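Local atomic coordinates of BolA-like protein (Babesia bovis, PDB entry 3O2E), a protein that is of unknown function but belongs to the BolA/IbaG family, whose members are generally thought to bind a [2Fe-2S] cluster. Residues 33-38 against 72-77. Numbering follows the deposited sequence.
Sequences RSMLSP and QRLVNS
Leu36 and Val75 mark the closest approach of the two backbones, their CA atoms 7.8 Å apart, where the last turn of helix 25-36 meets the C-terminal half of helix 68-78. Just beyond, Ser37 departs from helical geometry with positive phi (42°), turning the chain toward strand 40-45. The Leu36 side chain forks against helix 68-78. Its CD2 lies 3.7 Å from CG of Leu74, the two leucines running past each other in opposite directions, while its CD1 meets CG2 of Val75 at 3.8 Å, the side chains crossing nearly perpendicularly. The CA-CB bond of Val75 turns away from residues 33-38 and its side chain packs on Ile58 and Phe89 of the sheet, yet CG2, anti to the carbonyl carbon, still touches Leu36. Met35, anti at chi1 (-173°) and chi2, carries SD across to 3.3 Å from Ser77 OG; the bend at chi3 lays CE beside the same oxygen. That hydroxyl donates to Leu74 O (3.2 Å), with OG 31° off the carbonyl plane. Van der Waals contact thus joins the helices: buried Leu36 and Val75, with Leu74 beside them, continue the hydrophobic layer over the sheet of this BolA-like alpha/beta fold, and on the exposed side the Met35 thioether rests against an already hydrogen-bonded serine.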
# COMPACT_ATOMS: atom_id res chain seq x y z
N ARG A 33 2.99 -6.56 2.68
CA ARG A 33 2.77 -7.71 3.58
C ARG A 33 3.89 -7.88 4.59
O ARG A 33 3.67 -8.17 5.76
CB ARG A 33 2.60 -9.01 2.79
CG ARG A 33 1.29 -9.03 2.11
CD ARG A 33 1.15 -10.12 1.07
NE ARG A 33 -0.27 -10.10 0.68
CZ ARG A 33 -0.77 -10.38 -0.52
NH1 ARG A 33 0.01 -10.76 -1.53
NH2 ARG A 33 -2.12 -10.30 -0.68
N SER A 34 5.12 -7.74 4.12
CA SER A 34 6.26 -7.90 5.01
C SER A 34 6.24 -6.88 6.17
O SER A 34 6.43 -7.27 7.32
CB SER A 34 7.54 -7.81 4.21
OG SER A 34 8.63 -7.78 5.10
N MET A 35 5.97 -5.59 5.86
CA MET A 35 6.02 -4.53 6.88
C MET A 35 4.73 -4.39 7.70
O MET A 35 4.79 -4.16 8.92
CB MET A 35 6.42 -3.18 6.27
CG MET A 35 6.65 -2.11 7.36
SD MET A 35 7.14 -0.44 6.97
CE MET A 35 8.94 -0.54 6.85
N LEU A 36 3.58 -4.53 7.05
CA LEU A 36 2.31 -4.16 7.63
C LEU A 36 1.40 -5.32 8.02
O LEU A 36 0.42 -5.08 8.70
CB LEU A 36 1.58 -3.22 6.71
CG LEU A 36 2.38 -2.03 6.22
CD1 LEU A 36 1.58 -1.37 5.07
CD2 LEU A 36 2.68 -1.08 7.34
N SER A 37 1.75 -6.55 7.64
CA SER A 37 1.07 -7.75 8.07
C SER A 37 -0.44 -7.52 8.04
O SER A 37 -1.12 -7.73 9.04
CB SER A 37 1.56 -8.12 9.46
OG SER A 37 2.93 -8.49 9.38
N PRO A 38 -0.97 -7.09 6.88
CA PRO A 38 -2.39 -6.72 6.83
C PRO A 38 -3.33 -7.90 6.99
O PRO A 38 -2.97 -9.01 6.66
CB PRO A 38 -2.55 -6.07 5.44
CG PRO A 38 -1.52 -6.80 4.57
CD PRO A 38 -0.34 -7.06 5.54
N GLN A 72 0.02 6.92 6.01
CA GLN A 72 0.62 7.06 4.69
C GLN A 72 2.12 6.99 4.74
O GLN A 72 2.75 6.28 3.96
CB GLN A 72 0.20 8.35 4.03
CG GLN A 72 -1.26 8.37 3.66
CD GLN A 72 -1.65 9.70 3.03
OE1 GLN A 72 -0.94 10.24 2.18
NE2 GLN A 72 -2.77 10.25 3.48
N ARG A 73 2.70 7.66 5.72
CA ARG A 73 4.13 7.52 5.94
C ARG A 73 4.62 6.10 6.14
O ARG A 73 5.65 5.68 5.60
CB ARG A 73 4.54 8.40 7.10
CG ARG A 73 4.45 9.83 6.73
CD ARG A 73 4.41 10.70 7.92
NE ARG A 73 4.73 12.05 7.55
CZ ARG A 73 4.46 13.13 8.25
NH1 ARG A 73 3.79 13.06 9.39
NH2 ARG A 73 4.85 14.31 7.79
N LEU A 74 3.87 5.34 6.93
CA LEU A 74 4.24 3.97 7.18
C LEU A 74 4.21 3.12 5.90
O LEU A 74 5.05 2.29 5.68
CB LEU A 74 3.29 3.41 8.24
CG LEU A 74 3.62 2.12 8.98
CD1 LEU A 74 4.91 2.23 9.75
CD2 LEU A 74 2.45 1.81 9.91
N VAL A 75 3.19 3.30 5.10
CA VAL A 75 3.09 2.57 3.82
C VAL A 75 4.19 2.95 2.87
O VAL A 75 4.82 2.08 2.27
CB VAL A 75 1.71 2.77 3.21
CG1 VAL A 75 1.62 2.08 1.84
CG2 VAL A 75 0.68 2.25 4.20
N ASN A 76 4.49 4.24 2.78
CA ASN A 76 5.56 4.69 1.89
C ASN A 76 6.90 4.20 2.37
O ASN A 76 7.74 3.85 1.58
CB ASN A 76 5.60 6.19 1.83
CG ASN A 76 4.41 6.76 1.15
OD1 ASN A 76 3.79 6.13 0.29
ND2 ASN A 76 4.10 7.98 1.50
N SER A 77 7.09 4.11 3.68
CA SER A 77 8.32 3.55 4.19
C SER A 77 8.53 2.05 3.85
O SER A 77 9.65 1.61 3.72
CB SER A 77 8.47 3.84 5.68
OG SER A 77 8.12 2.71 6.40